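Local atomic coordinates of condensin complex subunit 3 (Schizosaccharomyces pombe, PDB entry 5OQR), a protein that serves as a regulatory subunit of the condensin complex, which is required to convert interphase chromatin into condensed, mitotic-like chromosomes. Residues Ser2-Ile7 and Ile37-Asn42; Glu344-Ser349 and Cys360-Gln365; Thr542-Leu547 and Ser567-Glu572; Thr647-Ala652 and Gln678-Thr683. All blocks are in the same frame, centred on the assembly; numbering follows the deposited sequence.

Contact 1 of 4, residues Ser2-Ile7 and Ile37-Asn42; sequences SCIQII and ILRALN
Ile-7 and Ala-40 form the close-packed half of this contact. Ile-7 CD1 sits 3.6 Å from Ala-40 CB, and the other branch, Ile-7 CG2, lies alongside at 4.1 Å from the same CB. The axes of segments 3-7 and 37-42 come within 9.6 Å and cross at -44°. Around this half the packing is apolar and buried. Val-57, Phe-60 and Leu-61 of helix 52-69 also press on Ile-7, and Ile-37 meets Ile-77.

Both segments lie at the N-terminal end of the alpha-solenoid, ahead of its first recognised HEAT repeat, and this pairing joins helix 3-9 to helix 33-42.

The other half is the solvent side: one methyl against the long chain of the exposed Arg-39. That extended chain lies roughly perpendicular to Ile-4. Ile-4 CG1 lies opposite its own backbone N (chi1 -165°), which carries CD1 out over one face of the guanidinium. Ile-4 CD1 rests 3.4 Å from Arg-39 NE and 3.7 Å from Arg-39 CZ, toward the rim of the flat group rather than over its middle. The touch is a methyl on a planar cation, with no hydrogen bond. Ile-4 itself is buried, and apolar side chains of the second protein chain pack on both Ile-4 and Arg-39.

Contact 2 of 4, residues Glu344-Ser349 and Cys360-Gln365; sequences ERQYVS and CFIIEQ
Gln-346 lies across Ile-362 and Ile-363 and can be followed atom by atom. Its CB packs 3.7 Å from Ile-363 CG1. The next carbon, CG, touches that same CG1 at 3.6 Å and also meets Ile-362 CG2 at 3.8 Å. The chain then bends at chi2 (62°), which turns the amide away from Ile-363 and onto Ile-362. There CD lies 3.6 Å from Ile-362 CG2. At the tip the two polar atoms part: NE2 stays 3.7 Å from Ile-362 CG2, while OE1 comes 3.5 Å from Ile-362 CD1. The methyls give OE1 no bond, but Ser-359 OG, just before the segment 360-365, is hydrogen-bonded to it.

The fold here is an antiparallel helix pair of the alpha-solenoid, made by helix 336-348 and helix 356-372. Their segments 344-348 and 360-365 run at 167°, with the axes 9.7 Å apart at closest.

Without the amide, as with a leucine in place of Gln-346, Ser-359 OG would probably lose its partner.

Tyr-347 adds the second touch. Its CB points away from the partner helix, yet the ring swings back so that CD1 lies 3.8 Å from Ile-363 CD1. The two side chains are nearly perpendicular. The phenol end goes to another helix, where Tyr-347 OH is hydrogen-bonded to His-405 NE2. Leu-350 and Leu-401 also pack on Ile-363, and Ser-311 of helix 308-324 touches Ile-362.

Contact 3 of 4, residues Thr542-Leu547 and Ser567-Glu572; sequences TAIRTL and SSILFE
Ile-544, Leu-547, Ile-569 and Leu-570 carry this contact, and none of them bears a flat side-chain group. The ring nearby is Phe-571, stacked with Phe-604 of helix 601-613. A second planar group is the peptide carbonyl of Thr-542. Thr-546 OG1 and Thr-546 N reach Thr-542 O from opposite faces of its plane. Thr-546 OG1 donates to Thr-542 O at 2.6 Å, tilted 29° from that plane. Thr-546 OG1 is also hydrogen-bonded to Ser-511 OG.

The contact itself is mainly aliphatic. Ile-544 and Ile-569 run antiparallel alongside each other, with Ile-544 CD1 3.8 Å from Ile-569 CD1. Ile-569 CG1 stands between its own backbone N and carbonyl carbon (chi1 67°), and this turns CD1 between the ends of Ile-544 and Leu-547. The Leu-547 side chain lies about perpendicular to Ile-569, its CD1 against Ile-569 CD1. Farther along, Ile-544 CG2 approaches Leu-570 CD2 at 4.3 Å.

The segments 542-547 and 567-572, on helices 537-554 and 563-574, cross at -132° in the C-terminal part of the HEAT-repeat solenoid. Tyr-532 packs on both isoleucines, and Ala-589 touches Ile-544 and Leu-570. No polar bond links the two segments, so the pairing probably depends on the fit of buried branched side chains.

Contact 4 of 4, residues Thr647-Ala652 and Gln678-Thr683; sequences TIFCDA and QMLDWT
Met-679 and Leu-680, which meet Phe-649 across the contact, both offer a carbonyl to Thr-683 OG1, which lies 2.9 Å from Met-679 O and 2.9 Å from Leu-680 O. His-707 NE2 is hydrogen-bonded to Thr-683 OG1 and to Leu-680 O, tying the end of helix 669-682 to helix 706-717.

The contact itself is a Met-aromatic pair between two helices of the alpha-solenoid, helix 639-661 and helix 669-682. Phe-649 supplies the ring. With CG opposite the backbone N (chi1 -174°), the ring is directed at Met-679 and Leu-680 of the other helix. Met-679 stretches out beyond CG and brings its sulfur over one ring face. Met-679 SD stands 4.4 Å from the centroid of the Phe-649 ring, 18° off the ring normal and shifted toward the rim.

Other apolar groups close round the pair. Leu-710 of helix 706-717 and Leu-733 of helix 725-736 pack on Phe-649, and Ile-609, Leu-653 and Leu-656 pack on Met-679. If a valine took the place of Phe-649, the Met-679 sulfur would probably lose its aromatic face and a gap would open between the two helices.

The peptide joining Met-679 to Leu-680 comes in at the ring edge, near its plane, with Leu-680 N 3.9 Å from Phe-649 CE2. Leu-680 CD2 lies off the plane, on the side away from the sulfur, 4.1 Å from Phe-649 CZ.

How the contacts relate
All four contacts pair helices of one long solenoid, in series along the chain, and none touches another. Each joins a different pair of helices. Contact 1 lies at the N-terminal end, about 53 Å from the chain centre to its own centre, and is the one with an exposed member, a charged side chain. Contacts 2, 3 and 4 are formed by buried residues alone. Their chemistry still differs: an amide laid on isoleucines in contact 2, aliphatic branches in contact 3, sulfur on an aromatic ring in contact 4. Contacts 3 and 4 are the nearest pair, with centres about 26 Å apart, and helix 601-613 packs on both. The second protein chain comes within reach of contacts 1 and 3.

Contact 1 of 4, residues Ser2-Ile7 and Ile37-Asn42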
loop_
_atom_site.group_PDB
_atom_site.type_symbol
_atom_site.label_atom_id
_atom_site.label_comp_id
_atom_site.label_asym_id
_atom_site.label_seq_id
_atom_site.Cartn_x
_atom_site.Cartn_y
_atom_site.Cartn_z
ATOM N N SER A 2 -37.147 26.283 -36.596
ATOM C CA SER A 2 -36.356 26.213 -37.817
ATOM C C SER A 2 -34.929 25.770 -37.506
ATOM O O SER A 2 -34.724 24.691 -36.950
ATOM C CB SER A 2 -36.358 27.568 -38.516
ATOM O OG SER A 2 -35.604 28.519 -37.784
ATOM N N CYS A 3 -33.949 26.601 -37.868
ATOM C CA CYS A 3 -32.561 26.300 -37.530
ATOM C C CYS A 3 -32.417 25.952 -36.054
ATOM O O CYS A 3 -31.618 25.084 -35.685
ATOM C CB CYS A 3 -31.672 27.489 -37.889
ATOM S SG CYS A 3 -30.008 27.405 -37.198
ATOM N N ILE A 4 -33.189 26.616 -35.193
ATOM C CA ILE A 4 -33.150 26.288 -33.775
ATOM C C ILE A 4 -33.908 24.996 -33.498
ATOM O O ILE A 4 -33.542 24.243 -32.588
ATOM C CB ILE A 4 -33.706 27.450 -32.932
ATOM C CG1 ILE A 4 -33.322 27.255 -31.462
ATOM C CG2 ILE A 4 -35.224 27.568 -33.100
ATOM C CD1 ILE A 4 -33.795 28.355 -30.535
ATOM N N GLN A 5 -34.968 24.713 -34.260
ATOM C CA GLN A 5 -35.741 23.499 -34.024
ATOM C C GLN A 5 -35.020 22.258 -34.529
ATOM O O GLN A 5 -35.228 21.167 -33.986
ATOM C CB GLN A 5 -37.118 23.606 -34.678
ATOM C CG GLN A 5 -38.108 24.449 -33.885
ATOM C CD GLN A 5 -39.551 24.091 -34.180
ATOM O OE1 GLN A 5 -39.832 23.207 -34.988
ATOM N NE2 GLN A 5 -40.477 24.776 -33.519
ATOM N N ILE A 6 -34.188 22.391 -35.565
ATOM C CA ILE A 6 -33.306 21.291 -35.944
ATOM C C ILE A 6 -32.486 20.862 -34.737
ATOM O O ILE A 6 -32.367 19.672 -34.425
ATOM C CB ILE A 6 -32.394 21.698 -37.116
ATOM C CG1 ILE A 6 -33.223 22.115 -38.335
ATOM C CG2 ILE A 6 -31.463 20.543 -37.489
ATOM C CD1 ILE A 6 -32.401 22.759 -39.433
ATOM N N ILE A 7 -31.916 21.841 -34.032
ATOM C CA ILE A 7 -31.123 21.551 -32.841
ATOM C C ILE A 7 -31.997 20.912 -31.769
ATOM O O ILE A 7 -31.640 19.885 -31.181
ATOM C CB ILE A 7 -30.444 22.837 -32.334
ATOM C CG1 ILE A 7 -29.483 23.368 -33.403
ATOM C CG2 ILE A 7 -29.712 22.575 -31.024
ATOM C CD1 ILE A 7 -28.789 24.663 -33.044
ATOM N N ILE A 37 -27.588 29.665 -33.419
ATOM C CA ILE A 37 -26.800 28.674 -32.694
ATOM C C ILE A 37 -26.473 29.182 -31.297
ATOM O O ILE A 37 -26.706 28.494 -30.297
ATOM C CB ILE A 37 -25.523 28.326 -33.478
ATOM C CG1 ILE A 37 -25.876 27.855 -34.890
ATOM C CG2 ILE A 37 -24.735 27.243 -32.749
ATOM C CD1 ILE A 37 -24.695 27.789 -35.822
ATOM N N LEU A 38 -25.916 30.390 -31.208
ATOM C CA LEU A 38 -25.666 30.989 -29.902
ATOM C C LEU A 38 -26.936 31.034 -29.066
ATOM O O LEU A 38 -26.880 30.872 -27.840
ATOM C CB LEU A 38 -25.091 32.394 -30.071
ATOM C CG LEU A 38 -23.881 32.511 -31.001
ATOM C CD1 LEU A 38 -23.432 33.958 -31.120
ATOM C CD2 LEU A 38 -22.732 31.635 -30.520
ATOM N N ARG A 39 -28.086 31.251 -29.705
ATOM C CA ARG A 39 -29.357 31.182 -28.996
ATOM C C ARG A 39 -29.602 29.778 -28.456
ATOM O O ARG A 39 -30.141 29.611 -27.356
ATOM C CB ARG A 39 -30.490 31.611 -29.927
ATOM C CG ARG A 39 -31.846 31.719 -29.264
ATOM C CD ARG A 39 -32.918 32.065 -30.286
ATOM N NE ARG A 39 -34.252 31.677 -29.839
ATOM C CZ ARG A 39 -35.341 31.730 -30.600
ATOM N NH1 ARG A 39 -35.262 32.154 -31.855
ATOM N NH2 ARG A 39 -36.514 31.356 -30.106
ATOM N N ALA A 40 -29.215 28.755 -29.222
ATOM C CA ALA A 40 -29.332 27.384 -28.737
ATOM C C ALA A 40 -28.394 27.138 -27.565
ATOM O O ALA A 40 -28.739 26.414 -26.625
ATOM C CB ALA A 40 -29.041 26.399 -29.869
ATOM N N LEU A 41 -27.202 27.735 -27.602
ATOM C CA LEU A 41 -26.236 27.541 -26.529
ATOM C C LEU A 41 -26.621 28.327 -25.282
ATOM O O LEU A 41 -26.452 27.835 -24.161
ATOM C CB LEU A 41 -24.843 27.942 -27.009
ATOM C CG LEU A 41 -24.334 27.090 -28.173
ATOM C CD1 LEU A 41 -23.157 27.745 -28.839
ATOM C CD2 LEU A 41 -23.958 25.701 -27.689
ATOM N N ASN A 42 -27.140 29.545 -25.456
ATOM C CA ASN A 42 -27.660 30.291 -24.317
ATOM C C ASN A 42 -28.680 29.468 -23.543
ATOM O O ASN A 42 -28.832 29.644 -22.331
ATOM C CB ASN A 42 -28.287 31.603 -24.792
ATOM C CG ASN A 42 -27.285 32.515 -25.473
ATOM O OD1 ASN A 42 -26.095 32.492 -25.160
ATOM N ND2 ASN A 42 -27.764 33.324 -26.410
#

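Contact 2 of 4, residues Glu344-Ser349 and Cys360-Gln365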
loop_
_atom_site.group_PDB
_atom_site.type_symbol
_atom_site.label_atom_id
_atom_site.label_comp_id
_atom_site.label_asym_id
_atom_site.label_seq_id
_atom_site.Cartn_x
_atom_site.Cartn_y
_atom_site.Cartn_z
ATOM N N GLU A 344 26.874 -27.731 -10.117
ATOM C CA GLU A 344 28.320 -27.879 -9.990
ATOM C C GLU A 344 29.064 -27.215 -11.143
ATOM O O GLU A 344 30.153 -26.671 -10.936
ATOM C CB GLU A 344 28.687 -29.355 -9.875
ATOM C CG GLU A 344 28.217 -29.966 -8.564
ATOM C CD GLU A 344 29.181 -30.976 -7.994
ATOM O OE1 GLU A 344 29.061 -32.168 -8.343
ATOM O OE2 GLU A 344 30.061 -30.579 -7.197
ATOM N N ARG A 345 28.502 -27.235 -12.352
ATOM C CA ARG A 345 29.072 -26.431 -13.428
ATOM C C ARG A 345 29.126 -24.964 -13.034
ATOM O O ARG A 345 30.085 -24.257 -13.363
ATOM C CB ARG A 345 28.254 -26.589 -14.710
ATOM C CG ARG A 345 28.264 -27.972 -15.310
ATOM C CD ARG A 345 27.561 -27.984 -16.657
ATOM N NE ARG A 345 28.394 -27.440 -17.730
ATOM C CZ ARG A 345 28.237 -26.246 -18.295
ATOM N NH1 ARG A 345 27.265 -25.428 -17.914
ATOM N NH2 ARG A 345 29.061 -25.868 -19.264
ATOM N N GLN A 346 28.098 -24.486 -12.331
ATOM C CA GLN A 346 28.019 -23.071 -11.996
ATOM C C GLN A 346 29.036 -22.686 -10.931
ATOM O O GLN A 346 29.505 -21.544 -10.913
ATOM C CB GLN A 346 26.600 -22.730 -11.538
ATOM C CG GLN A 346 26.168 -21.308 -11.847
ATOM C CD GLN A 346 26.141 -21.007 -13.333
ATOM O OE1 GLN A 346 26.621 -19.965 -13.773
ATOM N NE2 GLN A 346 25.577 -21.917 -14.113
ATOM N N TYR A 347 29.389 -23.614 -10.038
ATOM C CA TYR A 347 30.460 -23.351 -9.081
ATOM C C TYR A 347 31.732 -22.905 -9.785
ATOM O O TYR A 347 32.450 -22.027 -9.293
ATOM C CB TYR A 347 30.750 -24.600 -8.251
ATOM C CG TYR A 347 29.678 -24.997 -7.270
ATOM C CD1 TYR A 347 28.923 -24.045 -6.600
ATOM C CD2 TYR A 347 29.431 -26.332 -7.004
ATOM C CE1 TYR A 347 27.948 -24.417 -5.701
ATOM C CE2 TYR A 347 28.465 -26.714 -6.115
ATOM C CZ TYR A 347 27.726 -25.754 -5.464
ATOM O OH TYR A 347 26.763 -26.145 -4.574
ATOM N N VAL A 348 32.039 -23.514 -10.931
ATOM C CA VAL A 348 33.246 -23.156 -11.666
ATOM C C VAL A 348 33.252 -21.667 -11.984
ATOM O O VAL A 348 34.284 -20.995 -11.869
ATOM C CB VAL A 348 33.362 -24.012 -12.943
ATOM C CG1 VAL A 348 34.576 -23.602 -13.767
ATOM C CG2 VAL A 348 33.440 -25.487 -12.588
ATOM N N SER A 349 32.100 -21.126 -12.383
ATOM C CA SER A 349 32.000 -19.716 -12.731
ATOM C C SER A 349 32.233 -18.793 -11.543
ATOM O O SER A 349 32.415 -17.590 -11.746
ATOM C CB SER A 349 30.630 -19.428 -13.346
ATOM O OG SER A 349 30.513 -20.002 -14.633
ATOM N N CYS A 360 26.249 -16.384 -8.524
ATOM C CA CYS A 360 25.580 -16.451 -7.230
ATOM C C CYS A 360 24.067 -16.423 -7.398
ATOM O O CYS A 360 23.348 -17.189 -6.747
ATOM C CB CYS A 360 26.037 -15.296 -6.341
ATOM S SG CYS A 360 27.730 -15.433 -5.761
ATOM N N PHE A 361 23.570 -15.553 -8.277
ATOM C CA PHE A 361 22.137 -15.489 -8.533
ATOM C C PHE A 361 21.639 -16.763 -9.200
ATOM O O PHE A 361 20.568 -17.273 -8.851
ATOM C CB PHE A 361 21.824 -14.267 -9.395
ATOM C CG PHE A 361 20.359 -14.008 -9.573
ATOM C CD1 PHE A 361 19.603 -13.487 -8.536
ATOM C CD2 PHE A 361 19.735 -14.275 -10.779
ATOM C CE1 PHE A 361 18.256 -13.247 -8.696
ATOM C CE2 PHE A 361 18.388 -14.033 -10.944
ATOM C CZ PHE A 361 17.647 -13.519 -9.902
ATOM N N ILE A 362 22.402 -17.294 -10.159
ATOM C CA ILE A 362 22.001 -18.520 -10.845
ATOM C C ILE A 362 21.941 -19.683 -9.863
ATOM O O ILE A 362 20.965 -20.440 -9.827
ATOM C CB ILE A 362 22.963 -18.816 -12.010
ATOM C CG1 ILE A 362 22.864 -17.714 -13.066
ATOM C CG2 ILE A 362 22.660 -20.172 -12.639
ATOM C CD1 ILE A 362 23.987 -17.728 -14.077
ATOM N N ILE A 363 22.994 -19.851 -9.060
ATOM C CA ILE A 363 23.008 -20.921 -8.066
ATOM C C ILE A 363 21.836 -20.766 -7.109
ATOM O O ILE A 363 21.194 -21.750 -6.724
ATOM C CB ILE A 363 24.358 -20.933 -7.322
ATOM C CG1 ILE A 363 25.480 -21.338 -8.281
ATOM C CG2 ILE A 363 24.317 -21.883 -6.124
ATOM C CD1 ILE A 363 26.872 -21.074 -7.752
ATOM N N GLU A 364 21.541 -19.529 -6.710
ATOM C CA GLU A 364 20.389 -19.267 -5.853
ATOM C C GLU A 364 19.112 -19.840 -6.459
ATOM O O GLU A 364 18.340 -20.523 -5.781
ATOM C CB GLU A 364 20.258 -17.762 -5.633
ATOM C CG GLU A 364 19.197 -17.359 -4.637
ATOM C CD GLU A 364 19.201 -15.865 -4.377
ATOM O OE1 GLU A 364 18.109 -15.281 -4.206
ATOM O OE2 GLU A 364 20.300 -15.273 -4.358
ATOM N N GLN A 365 18.884 -19.581 -7.746
ATOM C CA GLN A 365 17.680 -20.086 -8.398
ATOM C C GLN A 365 17.659 -21.608 -8.425
ATOM O O GLN A 365 16.605 -22.223 -8.227
ATOM C CB GLN A 365 17.579 -19.521 -9.816
ATOM C CG GLN A 365 17.541 -18.002 -9.881
ATOM C CD GLN A 365 16.593 -17.399 -8.862
ATOM O OE1 GLN A 365 15.474 -17.874 -8.684
ATOM N NE2 GLN A 365 17.044 -16.357 -8.176
#

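Contact 3 of 4, residues Thr542-Leu547 and Ser567-Glu572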
loop_
_atom_site.group_PDB
_atom_site.type_symbol
_atom_site.label_atom_id
_atom_site.label_comp_id
_atom_site.label_asym_id
_atom_site.label_seq_id
_atom_site.Cartn_x
_atom_site.Cartn_y
_atom_site.Cartn_z
ATOM N N THR A 542 19.465 -6.797 18.815
ATOM C CA THR A 542 19.624 -8.223 19.081
ATOM C C THR A 542 18.899 -8.616 20.360
ATOM O O THR A 542 18.317 -9.702 20.442
ATOM C CB THR A 542 21.112 -8.579 19.168
ATOM O OG1 THR A 542 21.720 -8.395 17.886
ATOM C CG2 THR A 542 21.314 -10.026 19.605
ATOM N N ALA A 543 18.924 -7.743 21.366
ATOM C CA ALA A 543 18.228 -8.025 22.615
ATOM C C ALA A 543 16.721 -8.080 22.405
ATOM O O ALA A 543 16.053 -9.002 22.883
ATOM C CB ALA A 543 18.589 -6.971 23.660
ATOM N N ILE A 544 16.167 -7.100 21.686
ATOM C CA ILE A 544 14.721 -7.049 21.477
ATOM C C ILE A 544 14.240 -8.311 20.772
ATOM O O ILE A 544 13.245 -8.925 21.172
ATOM C CB ILE A 544 14.333 -5.786 20.685
ATOM C CG1 ILE A 544 14.745 -4.514 21.435
ATOM C CG2 ILE A 544 12.832 -5.762 20.400
ATOM C CD1 ILE A 544 14.023 -4.281 22.744
ATOM N N ARG A 545 14.926 -8.708 19.700
ATOM C CA ARG A 545 14.513 -9.902 18.969
ATOM C C ARG A 545 14.643 -11.147 19.833
ATOM O O ARG A 545 13.765 -12.016 19.824
ATOM C CB ARG A 545 15.343 -10.059 17.694
ATOM C CG ARG A 545 15.227 -8.913 16.706
ATOM C CD ARG A 545 15.887 -9.272 15.382
ATOM N NE ARG A 545 16.226 -8.092 14.594
ATOM C CZ ARG A 545 17.399 -7.469 14.635
ATOM N NH1 ARG A 545 18.367 -7.904 15.429
ATOM N NH2 ARG A 545 17.605 -6.402 13.877
ATOM N N THR A 546 15.738 -11.254 20.583
ATOM C CA THR A 546 15.974 -12.447 21.389
ATOM C C THR A 546 14.931 -12.580 22.489
ATOM O O THR A 546 14.278 -13.621 22.618
ATOM C CB THR A 546 17.379 -12.398 21.986
ATOM O OG1 THR A 546 18.334 -12.208 20.938
ATOM C CG2 THR A 546 17.692 -13.685 22.728
ATOM N N LEU A 547 14.765 -11.532 23.297
ATOM C CA LEU A 547 13.812 -11.589 24.400
ATOM C C LEU A 547 12.389 -11.774 23.889
ATOM O O LEU A 547 11.599 -12.512 24.489
ATOM C CB LEU A 547 13.933 -10.325 25.248
ATOM C CG LEU A 547 15.227 -10.265 26.066
ATOM C CD1 LEU A 547 15.612 -8.837 26.387
ATOM C CD2 LEU A 547 15.079 -11.067 27.337
ATOM N N SER A 567 9.745 -5.411 29.759
ATOM C CA SER A 567 8.830 -4.343 29.375
ATOM C C SER A 567 9.551 -3.004 29.316
ATOM O O SER A 567 9.261 -2.170 28.452
ATOM C CB SER A 567 7.661 -4.283 30.356
ATOM O OG SER A 567 6.951 -5.508 30.377
ATOM N N SER A 568 10.505 -2.786 30.221
ATOM C CA SER A 568 11.248 -1.531 30.237
ATOM C C SER A 568 11.964 -1.295 28.912
ATOM O O SER A 568 11.824 -0.230 28.301
ATOM C CB SER A 568 12.245 -1.533 31.393
ATOM O OG SER A 568 13.090 -0.398 31.336
ATOM N N ILE A 569 12.744 -2.277 28.450
ATOM C CA ILE A 569 13.492 -2.086 27.213
ATOM C C ILE A 569 12.544 -1.957 26.030
ATOM O O ILE A 569 12.847 -1.254 25.060
ATOM C CB ILE A 569 14.510 -3.225 26.999
ATOM C CG1 ILE A 569 13.808 -4.559 26.739
ATOM C CG2 ILE A 569 15.425 -3.350 28.208
ATOM C CD1 ILE A 569 14.722 -5.626 26.212
ATOM N N LEU A 570 11.388 -2.619 26.087
ATOM C CA LEU A 570 10.390 -2.456 25.036
ATOM C C LEU A 570 9.832 -1.038 25.023
ATOM O O LEU A 570 9.585 -0.474 23.951
ATOM C CB LEU A 570 9.267 -3.476 25.215
ATOM C CG LEU A 570 9.617 -4.934 24.910
ATOM C CD1 LEU A 570 8.510 -5.859 25.378
ATOM C CD2 LEU A 570 9.867 -5.129 23.424
ATOM N N PHE A 571 9.621 -0.446 26.203
ATOM C CA PHE A 571 9.211 0.953 26.266
ATOM C C PHE A 571 10.309 1.863 25.737
ATOM O O PHE A 571 10.066 2.718 24.878
ATOM C CB PHE A 571 8.860 1.348 27.704
ATOM C CG PHE A 571 7.560 0.792 28.190
ATOM C CD1 PHE A 571 6.385 1.050 27.510
ATOM C CD2 PHE A 571 7.508 0.027 29.342
ATOM C CE1 PHE A 571 5.187 0.541 27.959
ATOM C CE2 PHE A 571 6.313 -0.482 29.795
ATOM C CZ PHE A 571 5.151 -0.223 29.102
ATOM N N GLU A 572 11.527 1.697 26.253
ATOM C CA GLU A 572 12.635 2.551 25.845
ATOM C C GLU A 572 12.845 2.490 24.339
ATOM O O GLU A 572 13.021 3.523 23.682
ATOM C CB GLU A 572 13.902 2.134 26.590
ATOM C CG GLU A 572 15.016 3.156 26.550
ATOM C CD GLU A 572 16.188 2.762 27.426
ATOM O OE1 GLU A 572 17.336 3.111 27.082
ATOM O OE2 GLU A 572 15.959 2.096 28.458
#

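Contact 4 of 4, residues Thr647-Ala652 and Gln678-Thr683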
loop_
_atom_site.group_PDB
_atom_site.type_symbol
_atom_site.label_atom_id
_atom_site.label_comp_id
_atom_site.label_asym_id
_atom_site.label_seq_id
_atom_site.Cartn_x
_atom_site.Cartn_y
_atom_site.Cartn_z
ATOM N N THR A 647 -10.744 1.176 27.205
ATOM C CA THR A 647 -10.365 1.363 28.601
ATOM C C THR A 647 -9.232 2.370 28.757
ATOM O O THR A 647 -9.109 2.999 29.814
ATOM C CB THR A 647 -9.972 0.017 29.207
ATOM O OG1 THR A 647 -11.113 -0.848 29.208
ATOM C CG2 THR A 647 -9.462 0.177 30.635
ATOM N N ILE A 648 -8.393 2.530 27.737
ATOM C CA ILE A 648 -7.311 3.508 27.752
ATOM C C ILE A 648 -7.516 4.596 26.718
ATOM O O ILE A 648 -6.720 5.544 26.660
ATOM C CB ILE A 648 -5.935 2.832 27.564
ATOM C CG1 ILE A 648 -5.885 1.996 26.280
ATOM C CG2 ILE A 648 -5.606 1.961 28.762
ATOM C CD1 ILE A 648 -5.423 2.757 25.063
ATOM N N PHE A 649 -8.560 4.485 25.898
ATOM C CA PHE A 649 -8.932 5.501 24.923
ATOM C C PHE A 649 -8.725 6.922 25.438
ATOM O O PHE A 649 -7.936 7.693 24.880
ATOM C CB PHE A 649 -10.398 5.274 24.540
ATOM C CG PHE A 649 -10.895 6.155 23.433
ATOM C CD1 PHE A 649 -11.195 7.486 23.664
ATOM C CD2 PHE A 649 -11.092 5.642 22.166
ATOM C CE1 PHE A 649 -11.659 8.288 22.647
ATOM C CE2 PHE A 649 -11.558 6.438 21.149
ATOM C CZ PHE A 649 -11.842 7.763 21.387
ATOM N N CYS A 650 -9.439 7.287 26.504
ATOM C CA CYS A 650 -9.458 8.678 26.945
ATOM C C CYS A 650 -8.067 9.153 27.341
ATOM O O CYS A 650 -7.644 10.249 26.963
ATOM C CB CYS A 650 -10.435 8.842 28.110
ATOM S SG CYS A 650 -12.164 8.646 27.648
ATOM N N ASP A 651 -7.341 8.340 28.106
ATOM C CA ASP A 651 -6.022 8.760 28.569
ATOM C C ASP A 651 -5.049 8.889 27.406
ATOM O O ASP A 651 -4.225 9.810 27.378
ATOM C CB ASP A 651 -5.495 7.773 29.606
ATOM C CG ASP A 651 -6.546 7.390 30.631
ATOM O OD1 ASP A 651 -6.610 8.046 31.692
ATOM O OD2 ASP A 651 -7.312 6.437 30.370
ATOM N N ALA A 652 -5.125 7.975 26.437
ATOM C CA ALA A 652 -4.285 8.088 25.252
ATOM C C ALA A 652 -4.617 9.348 24.468
ATOM O O ALA A 652 -3.716 10.068 24.024
ATOM C CB ALA A 652 -4.452 6.851 24.371
ATOM N N GLN A 678 -10.361 7.436 14.215
ATOM C CA GLN A 678 -9.666 6.162 14.067
ATOM C C GLN A 678 -9.872 5.287 15.295
ATOM O O GLN A 678 -10.312 4.136 15.187
ATOM C CB GLN A 678 -8.176 6.403 13.826
ATOM C CG GLN A 678 -7.779 6.460 12.363
ATOM C CD GLN A 678 -7.471 5.090 11.792
ATOM O OE1 GLN A 678 -8.351 4.237 11.682
ATOM N NE2 GLN A 678 -6.210 4.870 11.432
ATOM N N MET A 679 -9.560 5.820 16.478
ATOM C CA MET A 679 -9.768 5.063 17.706
ATOM C C MET A 679 -11.219 4.630 17.857
ATOM O O MET A 679 -11.492 3.560 18.412
ATOM C CB MET A 679 -9.351 5.895 18.915
ATOM C CG MET A 679 -7.937 6.440 18.883
ATOM S SD MET A 679 -7.429 6.930 20.542
ATOM C CE MET A 679 -6.076 8.039 20.200
ATOM N N LEU A 680 -12.164 5.446 17.385
ATOM C CA LEU A 680 -13.573 5.080 17.487
ATOM C C LEU A 680 -13.914 3.927 16.555
ATOM O O LEU A 680 -14.710 3.050 16.910
ATOM C CB LEU A 680 -14.453 6.293 17.182
ATOM C CG LEU A 680 -14.577 7.331 18.296
ATOM C CD1 LEU A 680 -15.264 8.578 17.778
ATOM C CD2 LEU A 680 -15.339 6.761 19.482
ATOM N N ASP A 681 -13.333 3.911 15.356
ATOM C CA ASP A 681 -13.547 2.787 14.453
ATOM C C ASP A 681 -12.983 1.501 15.041
ATOM O O ASP A 681 -13.611 0.440 14.949
ATOM C CB ASP A 681 -12.913 3.082 13.097
ATOM C CG ASP A 681 -13.562 4.258 12.398
ATOM O OD1 ASP A 681 -13.361 4.414 11.176
ATOM O OD2 ASP A 681 -14.280 5.022 13.074
ATOM N N TRP A 682 -11.802 1.577 15.656
ATOM C CA TRP A 682 -11.208 0.398 16.277
ATOM C C TRP A 682 -12.114 -0.198 17.342
ATOM O O TRP A 682 -12.116 -1.418 17.543
ATOM C CB TRP A 682 -9.857 0.754 16.894
ATOM C CG TRP A 682 -8.801 1.122 15.901
ATOM C CD1 TRP A 682 -8.793 0.843 14.570
ATOM C CD2 TRP A 682 -7.593 1.843 16.166
ATOM N NE1 TRP A 682 -7.657 1.343 13.988
ATOM C CE2 TRP A 682 -6.903 1.963 14.948
ATOM C CE3 TRP A 682 -7.029 2.399 17.317
ATOM C CZ2 TRP A 682 -5.678 2.615 14.847
ATOM C CZ3 TRP A 682 -5.816 3.043 17.215
ATOM C CH2 TRP A 682 -5.153 3.148 15.991
ATOM N N THR A 683 -12.878 0.636 18.037
ATOM C CA THR A 683 -13.724 0.186 19.133
ATOM C C THR A 683 -15.156 -0.104 18.701
ATOM O O THR A 683 -15.964 -0.520 19.533
ATOM C CB THR A 683 -13.712 1.234 20.248
ATOM O OG1 THR A 683 -13.936 2.530 19.687
ATOM C CG2 THR A 683 -12.380 1.254 20.948
#